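Local atomic coordinates of protein (thiaminase I) (Bacillus subtilis, PDB entry 3THI), a protein that probably degrades thiamin by a base-exchange transfer, splitting the vitamin so that the pyrimidine half passes to another nucleophile in place of the thiazole. Residues A[159-164]-A[190-195]; A[179-184]-A[354-359]; A[119-122]-A[126-129]; A[146-151]-A[218-223]. One frame throughout, in Å; residues are numbered along the deposited sequence.

From the N terminus, interaction 3 closes first, a short turn that folds the start of helix 124-131 back onto 119-122. Interaction 4 opens next at strand 147-149 and closes at helix 215-222. Nested inside its loop lies interaction 1, between helices 154-169 and 186-199. Interaction 2 starts between those two helices, at 179-184, and closes only near the C terminus at 354-359, so it crosses both interaction 1 and interaction 4. Interaction 1 touches the other three: Y161 and L162 meet interaction 2, L194 packs on Y128 of interaction 3, and M160 and L195 both meet M151 of interaction 4. Interactions 2 and 3 are about 28 Å apart, centre to centre.

Interaction 1 of 4, residues A[159-164]-A[190-195]; sequences SMYLEA and RGLRLL
L192 of helix 186-199 pushes its forked end against M160 and Y161 of helix 154-169, and together with the M160-L195 pair it makes the close-packed part of the contact. Its CD2 lies 3.8 Å from M160 CB, while CD1 comes to 4.0 Å from Y161 CB and meets the tyrosine ring at its edge, near the ring plane. One turn further on, M160 and L195 reach toward each other tip to tip, M160 CE 3.7 Å from L195 CD1. The M160 chain leaves its helix extended at chi2 and then bends at chi3 (76°), which swings the terminal methyl across to L195. The other end is looser: A164 points toward the partner helix, yet its CB stays 5.1 Å from L192 CD2. Opposite it G191 contributes no side chain. The segment axes, 10.4 Å apart at closest approach, run at 128° to each other, so these two segments lie obliquely, nearer antiparallel than parallel. R190 and R193 are exposed and take no part; R193 NE is bonded to A360 O. The Y161 hydroxyl also looks elsewhere, to the backbone N of N185. No hydrogen bond joins the two segments. Their cohesion therefore rests on the burial of methyl and methylene groups, with the Y161 ring edge beside them, a nondirectional attraction that depends on close fit, with the polar tip of Y161 satisfied outside it.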
loop_
_atom_site.group_PDB
_atom_site.type_symbol
_atom_site.label_atom_id
_atom_site.label_comp_id
_atom_site.label_asym_id
_atom_site.label_seq_id
_atom_site.Cartn_x
_atom_site.Cartn_y
_atom_site.Cartn_z
ATOM N N SER A 159 4.666 -8.681 -6.978
ATOM C CA SER A 159 4.066 -7.360 -7.115
ATOM C C SER A 159 5.066 -6.338 -7.620
ATOM O O SER A 159 4.730 -5.507 -8.454
ATOM C CB SER A 159 3.487 -6.886 -5.787
ATOM O OG SER A 159 2.290 -7.570 -5.508
ATOM N N MET A 160 6.285 -6.383 -7.099
ATOM C CA MET A 160 7.309 -5.446 -7.535
ATOM C C MET A 160 7.626 -5.701 -9.003
ATOM O O MET A 160 7.786 -4.764 -9.789
ATOM C CB MET A 160 8.550 -5.587 -6.675
ATOM C CG MET A 160 8.327 -5.121 -5.260
ATOM S SD MET A 160 9.768 -5.373 -4.242
ATOM C CE MET A 160 10.814 -4.028 -4.792
ATOM N N TYR A 161 7.645 -6.979 -9.375
ATOM C CA TYR A 161 7.900 -7.387 -10.752
ATOM C C TYR A 161 6.871 -6.751 -11.710
ATOM O O TYR A 161 7.229 -6.119 -12.712
ATOM C CB TYR A 161 7.840 -8.924 -10.870
ATOM C CG TYR A 161 8.027 -9.421 -12.287
ATOM C CD1 TYR A 161 9.307 -9.604 -12.815
ATOM C CD2 TYR A 161 6.930 -9.632 -13.129
ATOM C CE1 TYR A 161 9.497 -9.976 -14.146
ATOM C CE2 TYR A 161 7.113 -10.004 -14.471
ATOM C CZ TYR A 161 8.401 -10.171 -14.965
ATOM O OH TYR A 161 8.602 -10.528 -16.271
ATOM N N LEU A 162 5.593 -6.925 -11.384
ATOM C CA LEU A 162 4.496 -6.416 -12.202
ATOM C C LEU A 162 4.434 -4.903 -12.278
ATOM O O LEU A 162 4.055 -4.347 -13.303
ATOM C CB LEU A 162 3.176 -7.005 -11.712
ATOM C CG LEU A 162 3.115 -8.516 -11.942
ATOM C CD1 LEU A 162 1.877 -9.114 -11.319
ATOM C CD2 LEU A 162 3.124 -8.773 -13.416
ATOM N N GLU A 163 4.797 -4.237 -11.189
ATOM C CA GLU A 163 4.808 -2.782 -11.177
ATOM C C GLU A 163 5.953 -2.301 -12.061
ATOM O O GLU A 163 5.777 -1.403 -12.890
ATOM C CB GLU A 163 4.999 -2.246 -9.758
ATOM C CG GLU A 163 3.819 -2.490 -8.848
ATOM C CD GLU A 163 3.829 -1.585 -7.649
ATOM O OE1 GLU A 163 4.880 -1.494 -6.994
ATOM O OE2 GLU A 163 2.787 -0.962 -7.357
ATOM N N ALA A 164 7.124 -2.907 -11.871
ATOM C CA ALA A 164 8.303 -2.562 -12.651
ATOM C C ALA A 164 8.032 -2.762 -14.134
ATOM O O ALA A 164 8.417 -1.933 -14.952
ATOM C CB ALA A 164 9.497 -3.425 -12.218
ATOM N N ARG A 190 16.568 -7.339 -13.882
ATOM C CA ARG A 190 17.809 -6.623 -13.596
ATOM C C ARG A 190 17.549 -5.535 -12.564
ATOM O O ARG A 190 18.404 -5.235 -11.733
ATOM C CB ARG A 190 18.409 -6.024 -14.869
ATOM C CG ARG A 190 19.254 -7.017 -15.658
ATOM C CD ARG A 190 19.929 -6.364 -16.859
ATOM N NE ARG A 190 19.033 -6.195 -18.005
ATOM C CZ ARG A 190 18.940 -5.082 -18.731
ATOM N NH1 ARG A 190 19.677 -4.017 -18.432
ATOM N NH2 ARG A 190 18.147 -5.048 -19.793
ATOM N N GLY A 191 16.360 -4.949 -12.639
ATOM C CA GLY A 191 15.975 -3.921 -11.696
ATOM C C GLY A 191 15.831 -4.507 -10.304
ATOM O O GLY A 191 16.395 -3.977 -9.347
ATOM N N LEU A 192 15.128 -5.634 -10.193
ATOM C CA LEU A 192 14.918 -6.271 -8.893
ATOM C C LEU A 192 16.227 -6.794 -8.300
ATOM O O LEU A 192 16.433 -6.726 -7.091
ATOM C CB LEU A 192 13.866 -7.382 -8.995
ATOM C CG LEU A 192 12.461 -6.992 -9.473
ATOM C CD1 LEU A 192 11.577 -8.219 -9.559
ATOM C CD2 LEU A 192 11.844 -5.960 -8.534
ATOM N N ARG A 193 17.111 -7.300 -9.156
ATOM C CA ARG A 193 18.408 -7.797 -8.712
ATOM C C ARG A 193 19.244 -6.650 -8.210
ATOM O O ARG A 193 19.946 -6.789 -7.216
ATOM C CB ARG A 193 19.170 -8.476 -9.848
ATOM C CG ARG A 193 18.636 -9.826 -10.195
ATOM C CD ARG A 193 19.475 -10.500 -11.243
ATOM N NE ARG A 193 19.406 -11.926 -11.004
ATOM C CZ ARG A 193 20.440 -12.668 -10.633
ATOM N NH1 ARG A 193 21.633 -12.113 -10.480
ATOM N NH2 ARG A 193 20.262 -13.951 -10.355
ATOM N N LEU A 194 19.184 -5.517 -8.910
ATOM C CA LEU A 194 19.952 -4.343 -8.518
ATOM C C LEU A 194 19.586 -3.947 -7.081
ATOM O O LEU A 194 20.462 -3.618 -6.278
ATOM C CB LEU A 194 19.678 -3.181 -9.469
ATOM C CG LEU A 194 20.617 -1.999 -9.253
ATOM C CD1 LEU A 194 22.047 -2.443 -9.506
ATOM C CD2 LEU A 194 20.237 -0.849 -10.143
ATOM N N LEU A 195 18.291 -4.022 -6.765
ATOM C CA LEU A 195 17.781 -3.698 -5.440
ATOM C C LEU A 195 18.323 -4.673 -4.406
ATOM O O LEU A 195 18.717 -4.268 -3.317
ATOM C CB LEU A 195 16.261 -3.762 -5.432
ATOM C CG LEU A 195 15.504 -2.647 -6.127
ATOM C CD1 LEU A 195 14.058 -3.050 -6.269
ATOM C CD2 LEU A 195 15.654 -1.350 -5.338
#

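Interaction 2 of 4, residues A[179-184]-A[354-359]; sequences PPLDPL and KQVLPE
L181 and L184 meet V356 and L357 through branched aliphatic ends, with no pair of flat side chains facing each other; the L181 carbonyl O lies 4.0 Å from V356 CG2. The aromatic residues that border the contact belong to neighbours: W349 touches L181, and Y161 brings its OH to L184 and its CB to L357. V356 CG1 lies 4.0 Å from both L181 CB and L181 CD2; chi1 of V356 (85°) sets this branch toward the leucine side chain while CG2 lies by L181 O. L184 and L357 meet at a slant, and here the packing is closer, with L357 CD1 3.7 Å from L184 CD2 and 4.1 Å from L184 CD1. The cis peptide bond before P183 probably helps turn the chain between the two leucines. Both L181 and L184 point toward 354-359. Nothing polar links the segments, although P179 O accepts a bond from W349 NE1 close by. V356 holds the N-cap position and L357 begins the short C-terminal helix 357-361. The arrangement is that of a proline-rich connection between helices 154-169 and 186-199, packed by L181 and L184 on V356 and L357 at the start of a terminal helix.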
loop_
_atom_site.group_PDB
_atom_site.type_symbol
_atom_site.label_atom_id
_atom_site.label_comp_id
_atom_site.label_asym_id
_atom_site.label_seq_id
_atom_site.Cartn_x
_atom_site.Cartn_y
_atom_site.Cartn_z
ATOM N N PRO A 179 0.972 -11.232 -17.478
ATOM C CA PRO A 179 2.104 -11.596 -18.337
ATOM C C PRO A 179 2.693 -12.991 -18.160
ATOM O O PRO A 179 2.527 -13.631 -17.111
ATOM C CB PRO A 179 3.132 -10.509 -18.016
ATOM C CG PRO A 179 2.927 -10.308 -16.565
ATOM C CD PRO A 179 1.407 -10.319 -16.403
ATOM N N PRO A 180 3.349 -13.502 -19.214
ATOM C CA PRO A 180 3.955 -14.832 -19.147
ATOM C C PRO A 180 5.096 -14.827 -18.131
ATOM O O PRO A 180 5.729 -13.788 -17.897
ATOM C CB PRO A 180 4.481 -15.038 -20.566
ATOM C CG PRO A 180 3.539 -14.206 -21.407
ATOM C CD PRO A 180 3.441 -12.955 -20.582
ATOM N N LEU A 181 5.280 -15.958 -17.461
ATOM C CA LEU A 181 6.352 -16.108 -16.481
ATOM C C LEU A 181 7.581 -16.689 -17.185
ATOM O O LEU A 181 8.582 -17.039 -16.544
ATOM C CB LEU A 181 5.909 -17.048 -15.361
ATOM C CG LEU A 181 4.941 -16.443 -14.356
ATOM C CD1 LEU A 181 4.503 -17.488 -13.404
ATOM C CD2 LEU A 181 5.610 -15.323 -13.611
ATOM N N ASP A 182 7.477 -16.792 -18.509
ATOM C CA ASP A 182 8.529 -17.330 -19.363
ATOM C C ASP A 182 8.200 -16.886 -20.785
ATOM O O ASP A 182 7.221 -17.348 -21.378
ATOM C CB ASP A 182 8.537 -18.862 -19.255
ATOM C CG ASP A 182 9.583 -19.513 -20.138
ATOM O OD1 ASP A 182 10.351 -18.814 -20.842
ATOM O OD2 ASP A 182 9.639 -20.757 -20.135
ATOM N N PRO A 183 9.038 -16.012 -21.366
ATOM C CA PRO A 183 10.248 -15.446 -20.761
ATOM C C PRO A 183 9.974 -14.291 -19.796
ATOM O O PRO A 183 9.054 -13.495 -20.000
ATOM C CB PRO A 183 11.019 -14.963 -21.981
ATOM C CG PRO A 183 9.925 -14.419 -22.845
ATOM C CD PRO A 183 8.863 -15.512 -22.743
ATOM N N LEU A 184 10.764 -14.209 -18.732
ATOM C CA LEU A 184 10.602 -13.124 -17.771
ATOM C C LEU A 184 11.201 -11.887 -18.405
ATOM O O LEU A 184 12.046 -11.997 -19.286
ATOM C CB LEU A 184 11.336 -13.438 -16.465
ATOM C CG LEU A 184 10.672 -14.456 -15.549
ATOM C CD1 LEU A 184 11.652 -14.861 -14.490
ATOM C CD2 LEU A 184 9.410 -13.870 -14.943
ATOM N N LYS A 354 6.005 -17.644 -7.807
ATOM C CA LYS A 354 6.974 -18.031 -6.776
ATOM C C LYS A 354 7.807 -19.276 -7.125
ATOM O O LYS A 354 8.787 -19.603 -6.447
ATOM C CB LYS A 354 6.328 -18.158 -5.390
ATOM C CG LYS A 354 5.597 -19.458 -5.102
ATOM C CD LYS A 354 5.247 -19.533 -3.615
ATOM C CE LYS A 354 4.637 -20.877 -3.235
ATOM N NZ LYS A 354 4.435 -21.015 -1.760
ATOM N N GLN A 355 7.434 -19.948 -8.208
ATOM C CA GLN A 355 8.165 -21.124 -8.661
ATOM C C GLN A 355 9.214 -20.722 -9.693
ATOM O O GLN A 355 9.994 -21.559 -10.150
ATOM C CB GLN A 355 7.216 -22.108 -9.322
ATOM C CG GLN A 355 6.118 -22.623 -8.448
ATOM C CD GLN A 355 5.429 -23.790 -9.101
ATOM O OE1 GLN A 355 5.786 -24.933 -8.836
ATOM N NE2 GLN A 355 4.486 -23.518 -10.015
ATOM N N VAL A 356 9.252 -19.438 -10.044
ATOM C CA VAL A 356 10.185 -18.978 -11.059
ATOM C C VAL A 356 10.954 -17.689 -10.713
ATOM O O VAL A 356 12.129 -17.553 -11.066
ATOM C CB VAL A 356 9.425 -18.855 -12.433
ATOM C CG1 VAL A 356 8.732 -17.520 -12.565
ATOM C CG2 VAL A 356 10.362 -19.124 -13.592
ATOM N N LEU A 357 10.315 -16.780 -9.979
ATOM C CA LEU A 357 10.936 -15.507 -9.606
ATOM C C LEU A 357 12.140 -15.623 -8.665
ATOM O O LEU A 357 13.165 -14.971 -8.899
ATOM C CB LEU A 357 9.891 -14.543 -9.046
ATOM C CG LEU A 357 9.656 -13.228 -9.786
ATOM C CD1 LEU A 357 9.563 -13.455 -11.272
ATOM C CD2 LEU A 357 8.379 -12.591 -9.289
ATOM N N PRO A 358 12.036 -16.408 -7.582
ATOM C CA PRO A 358 13.165 -16.555 -6.652
ATOM C C PRO A 358 14.441 -17.069 -7.350
ATOM O O PRO A 358 15.552 -16.693 -6.975
ATOM C CB PRO A 358 12.630 -17.559 -5.634
ATOM C CG PRO A 358 11.192 -17.211 -5.564
ATOM C CD PRO A 358 10.832 -17.059 -7.022
ATOM N N GLU A 359 14.279 -17.931 -8.354
ATOM C CA GLU A 359 15.427 -18.462 -9.105
ATOM C C GLU A 359 16.031 -17.350 -9.955
ATOM O O GLU A 359 17.244 -17.126 -9.928
ATOM C CB GLU A 359 15.000 -19.601 -10.032
ATOM C CG GLU A 359 14.419 -20.809 -9.323
ATOM C CD GLU A 359 14.374 -22.037 -10.219
ATOM O OE1 GLU A 359 15.441 -22.401 -10.770
ATOM O OE2 GLU A 359 13.284 -22.638 -10.372
#

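Interaction 3 of 4, residues A[119-122]-A[126-129]; sequences GQVD and ELYK
E126 and D122 cross obliquely, their carboxylate planes 52° apart, and the glutamate turns its OE1 not to the aspartate's acid but to its backbone. D122 N donates to E126 OE1 over 2.6 Å, a short bond, with an N-H...O angle of 161° and the oxygen met nearly along its C-O axis. The same OE1 has a second hydrogen-bond partner in a residue flanking the segments. The glutamate chain is extended beyond CG, which carries the carboxylate back over the loop. D122 OD2 comes within 3.9 Å of E126 OE1, an approach of like charges probably eased by K248, whose NZ forms a salt bridge with D122 OD1. With an alanine in place of E126, the D122 N-H would probably lose this acceptor and the turn both of the ties made by OE1. Beside the acids, V121 directs CG1, anti to its own backbone N (chi1 173°), onto the helix start, 3.5 Å from L127 N and 3.7 Å from L127 CB. E126 N is itself bonded to N123 OD1, in the first turn of helix 124-131. That helix lies between its neighbours: L127 packs on A227 and I229 of strand 227-231 and, like Y128, on M198 of helix 186-199.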
loop_
_atom_site.group_PDB
_atom_site.type_symbol
_atom_site.label_atom_id
_atom_site.label_comp_id
_atom_site.label_asym_id
_atom_site.label_seq_id
_atom_site.Cartn_x
_atom_site.Cartn_y
_atom_site.Cartn_z
ATOM N N GLY A 119 19.318 12.845 -1.989
ATOM C CA GLY A 119 18.143 13.667 -2.233
ATOM C C GLY A 119 17.901 13.931 -3.706
ATOM O O GLY A 119 16.778 14.215 -4.118
ATOM N N GLN A 120 18.957 13.832 -4.506
ATOM C CA GLN A 120 18.848 14.064 -5.943
ATOM C C GLN A 120 18.578 12.798 -6.751
ATOM O O GLN A 120 18.406 12.862 -7.965
ATOM C CB GLN A 120 20.104 14.777 -6.461
ATOM C CG GLN A 120 21.405 14.004 -6.273
ATOM C CD GLN A 120 22.631 14.848 -6.585
ATOM O OE1 GLN A 120 22.728 15.996 -6.156
ATOM N NE2 GLN A 120 23.573 14.280 -7.335
ATOM N N VAL A 121 18.541 11.656 -6.066
ATOM C CA VAL A 121 18.290 10.352 -6.680
ATOM C C VAL A 121 16.822 10.209 -7.066
ATOM O O VAL A 121 15.935 10.337 -6.221
ATOM C CB VAL A 121 18.682 9.200 -5.722
ATOM C CG1 VAL A 121 18.255 7.859 -6.292
ATOM C CG2 VAL A 121 20.174 9.206 -5.479
ATOM N N ASP A 122 16.575 9.930 -8.346
ATOM C CA ASP A 122 15.214 9.780 -8.856
ATOM C C ASP A 122 14.831 8.352 -9.220
ATOM O O ASP A 122 13.644 8.040 -9.319
ATOM C CB ASP A 122 14.993 10.685 -10.069
ATOM C CG ASP A 122 15.174 12.154 -9.746
ATOM O OD1 ASP A 122 14.661 12.606 -8.695
ATOM O OD2 ASP A 122 15.832 12.854 -10.547
ATOM N N GLU A 126 20.295 5.385 -10.331
ATOM C CA GLU A 126 20.979 6.565 -9.809
ATOM C C GLU A 126 21.304 6.286 -8.337
ATOM O O GLU A 126 22.317 6.758 -7.813
ATOM C CB GLU A 126 20.091 7.806 -9.917
ATOM C CG GLU A 126 19.987 8.403 -11.317
ATOM C CD GLU A 126 18.966 9.529 -11.391
ATOM O OE1 GLU A 126 18.242 9.735 -10.395
ATOM O OE2 GLU A 126 18.871 10.204 -12.441
ATOM N N LEU A 127 20.450 5.490 -7.688
ATOM C CA LEU A 127 20.645 5.116 -6.288
ATOM C C LEU A 127 21.885 4.226 -6.195
ATOM O O LEU A 127 22.699 4.381 -5.292
ATOM C CB LEU A 127 19.430 4.339 -5.765
ATOM C CG LEU A 127 18.961 4.484 -4.310
ATOM C CD1 LEU A 127 18.256 3.194 -3.885
ATOM C CD2 LEU A 127 20.104 4.812 -3.364
ATOM N N TYR A 128 22.013 3.293 -7.136
ATOM C CA TYR A 128 23.154 2.387 -7.166
ATOM C C TYR A 128 24.487 3.121 -7.334
ATOM O O TYR A 128 25.493 2.729 -6.737
ATOM C CB TYR A 128 23.001 1.344 -8.276
ATOM C CG TYR A 128 24.168 0.386 -8.330
ATOM C CD1 TYR A 128 24.260 -0.678 -7.433
ATOM C CD2 TYR A 128 25.203 0.574 -9.236
ATOM C CE1 TYR A 128 25.359 -1.528 -7.435
ATOM C CE2 TYR A 128 26.312 -0.269 -9.245
ATOM C CZ TYR A 128 26.386 -1.317 -8.340
ATOM O OH TYR A 128 27.500 -2.130 -8.321
ATOM N N LYS A 129 24.504 4.163 -8.162
ATOM C CA LYS A 129 25.726 4.935 -8.379
ATOM C C LYS A 129 26.178 5.646 -7.101
ATOM O O LYS A 129 27.343 6.001 -6.970
ATOM C CB LYS A 129 25.521 5.958 -9.504
ATOM C CG LYS A 129 25.419 5.313 -10.881
ATOM C CD LYS A 129 25.343 6.333 -12.010
ATOM C CE LYS A 129 25.096 5.634 -13.343
ATOM N NZ LYS A 129 24.855 6.596 -14.458
#

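Interaction 4 of 4, residues A[146-151]-A[218-223]; sequences GLLINM and SWFAQG
L148 is the residue of 146-151 that reaches W219 and F220 of helix 215-222. Before it, G146 turns the corner with positive phi (84°), and L147 points away from that helix, packing on L195 and M198. L148 then points toward it; its CG lies anti to the carbonyl carbon (chi1 -87°), which sends the fork at the helix, and its two methyls divide the work. CD2 meets the edge of the W219 indole in the plane of the ring, 3.5 Å from W219 CE3. CD1 fits against the base of F220, 3.7 Å from F220 CD1 at the ring's edge and 3.8 Å from F220 CB. Both aromatic rings thus present edges to the leucine rather than faces. Put an alanine here and both methyls go, which would probably open a gap between the two ring edges. I149 faces the other side, packing on A199 and I229; further on, N150 OD1 accepts from A152 N and M151 lies against M160 and L195. On the helical side, R112 makes a cation-pi contact with F220 and donates to its O, and G223 ends the helix in a Schellman motif. Strand 147-149 pairs in parallel with strand 227-231, with helix 215-222 beside the L148 face and helix 186-199 beside the L147 and I149 face.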
loop_
_atom_site.group_PDB
_atom_site.type_symbol
_atom_site.label_atom_id
_atom_site.label_comp_id
_atom_site.label_asym_id
_atom_site.label_seq_id
_atom_site.Cartn_x
_atom_site.Cartn_y
_atom_site.Cartn_z
ATOM N N GLY A 146 24.502 1.024 2.597
ATOM C CA GLY A 146 23.550 0.230 1.854
ATOM C C GLY A 146 22.095 0.630 1.869
ATOM O O GLY A 146 21.699 1.666 2.419
ATOM N N LEU A 147 21.304 -0.222 1.226
ATOM C CA LEU A 147 19.870 -0.051 1.104
ATOM C C LEU A 147 19.087 -0.964 2.024
ATOM O O LEU A 147 19.399 -2.145 2.158
ATOM C CB LEU A 147 19.426 -0.342 -0.335
ATOM C CG LEU A 147 17.910 -0.386 -0.568
ATOM C CD1 LEU A 147 17.321 1.008 -0.414
ATOM C CD2 LEU A 147 17.602 -0.961 -1.939
ATOM N N LEU A 148 18.068 -0.402 2.662
ATOM C CA LEU A 148 17.173 -1.175 3.506
ATOM C C LEU A 148 15.889 -1.278 2.697
ATOM O O LEU A 148 15.339 -0.264 2.273
ATOM C CB LEU A 148 16.888 -0.460 4.832
ATOM C CG LEU A 148 17.861 -0.690 5.992
ATOM C CD1 LEU A 148 17.506 0.220 7.148
ATOM C CD2 LEU A 148 17.750 -2.126 6.425
ATOM N N ILE A 149 15.470 -2.503 2.402
ATOM C CA ILE A 149 14.240 -2.714 1.661
ATOM C C ILE A 149 13.671 -4.101 1.909
ATOM O O ILE A 149 14.394 -5.091 1.973
ATOM C CB ILE A 149 14.413 -2.485 0.142
ATOM C CG1 ILE A 149 13.041 -2.501 -0.549
ATOM C CG2 ILE A 149 15.349 -3.524 -0.454
ATOM C CD1 ILE A 149 13.081 -2.325 -2.058
ATOM N N ASN A 150 12.362 -4.145 2.103
ATOM C CA ASN A 150 11.658 -5.388 2.330
ATOM C C ASN A 150 11.288 -6.015 0.985
ATOM O O ASN A 150 10.482 -5.472 0.220
ATOM C CB ASN A 150 10.402 -5.127 3.176
ATOM C CG ASN A 150 9.671 -6.398 3.549
ATOM O OD1 ASN A 150 9.972 -7.472 3.034
ATOM N ND2 ASN A 150 8.715 -6.283 4.460
ATOM N N MET A 151 11.923 -7.136 0.682
ATOM C CA MET A 151 11.645 -7.852 -0.550
ATOM C C MET A 151 11.363 -9.308 -0.211
ATOM O O MET A 151 11.478 -10.177 -1.056
ATOM C CB MET A 151 12.812 -7.719 -1.533
ATOM C CG MET A 151 12.907 -6.329 -2.142
ATOM S SD MET A 151 14.179 -6.121 -3.397
ATOM C CE MET A 151 13.445 -6.931 -4.803
ATOM N N SER A 218 12.631 1.019 11.760
ATOM C CA SER A 218 13.226 1.234 13.077
ATOM C C SER A 218 14.738 1.125 12.970
ATOM O O SER A 218 15.472 1.855 13.635
ATOM C CB SER A 218 12.708 0.223 14.105
ATOM O OG SER A 218 13.316 -1.047 13.936
ATOM N N TRP A 219 15.195 0.176 12.154
ATOM C CA TRP A 219 16.626 -0.017 11.931
ATOM C C TRP A 219 17.179 1.274 11.345
ATOM O O TRP A 219 18.198 1.795 11.797
ATOM C CB TRP A 219 16.865 -1.138 10.926
ATOM C CG TRP A 219 16.494 -2.498 11.402
ATOM C CD1 TRP A 219 16.220 -2.884 12.684
ATOM C CD2 TRP A 219 16.410 -3.675 10.600
ATOM N NE1 TRP A 219 15.976 -4.235 12.730
ATOM C CE2 TRP A 219 16.087 -4.745 11.464
ATOM C CE3 TRP A 219 16.582 -3.934 9.234
ATOM C CZ2 TRP A 219 15.931 -6.056 11.001
ATOM C CZ3 TRP A 219 16.428 -5.235 8.778
ATOM C CH2 TRP A 219 16.106 -6.277 9.659
ATOM N N PHE A 220 16.483 1.788 10.335
ATOM C CA PHE A 220 16.890 3.018 9.674
ATOM C C PHE A 220 17.007 4.174 10.674
ATOM O O PHE A 220 18.002 4.904 10.668
ATOM C CB PHE A 220 15.910 3.360 8.547
ATOM C CG PHE A 220 16.473 4.306 7.530
ATOM C CD1 PHE A 220 17.576 3.944 6.766
ATOM C CD2 PHE A 220 15.916 5.564 7.344
ATOM C CE1 PHE A 220 18.110 4.825 5.832
ATOM C CE2 PHE A 220 16.447 6.448 6.412
ATOM C CZ PHE A 220 17.544 6.075 5.656
ATOM N N ALA A 221 16.006 4.304 11.549
ATOM C CA ALA A 221 15.973 5.354 12.565
ATOM C C ALA A 221 17.135 5.210 13.544
ATOM O O ALA A 221 17.659 6.199 14.059
ATOM C CB ALA A 221 14.652 5.315 13.307
ATOM N N GLN A 222 17.518 3.966 13.801
ATOM C CA GLN A 222 18.625 3.654 14.689
ATOM C C GLN A 222 19.978 3.972 14.041
ATOM O O GLN A 222 20.995 4.041 14.737
ATOM C CB GLN A 222 18.558 2.185 15.101
ATOM C CG GLN A 222 17.437 1.857 16.079
ATOM C CD GLN A 222 17.913 1.882 17.516
ATOM O OE1 GLN A 222 18.913 1.250 17.851
ATOM N NE2 GLN A 222 17.208 2.617 18.373
ATOM N N GLY A 223 19.994 4.155 12.716
ATOM C CA GLY A 223 21.228 4.494 12.015
ATOM C C GLY A 223 21.714 3.484 10.985
ATOM O O GLY A 223 22.696 3.726 10.271
#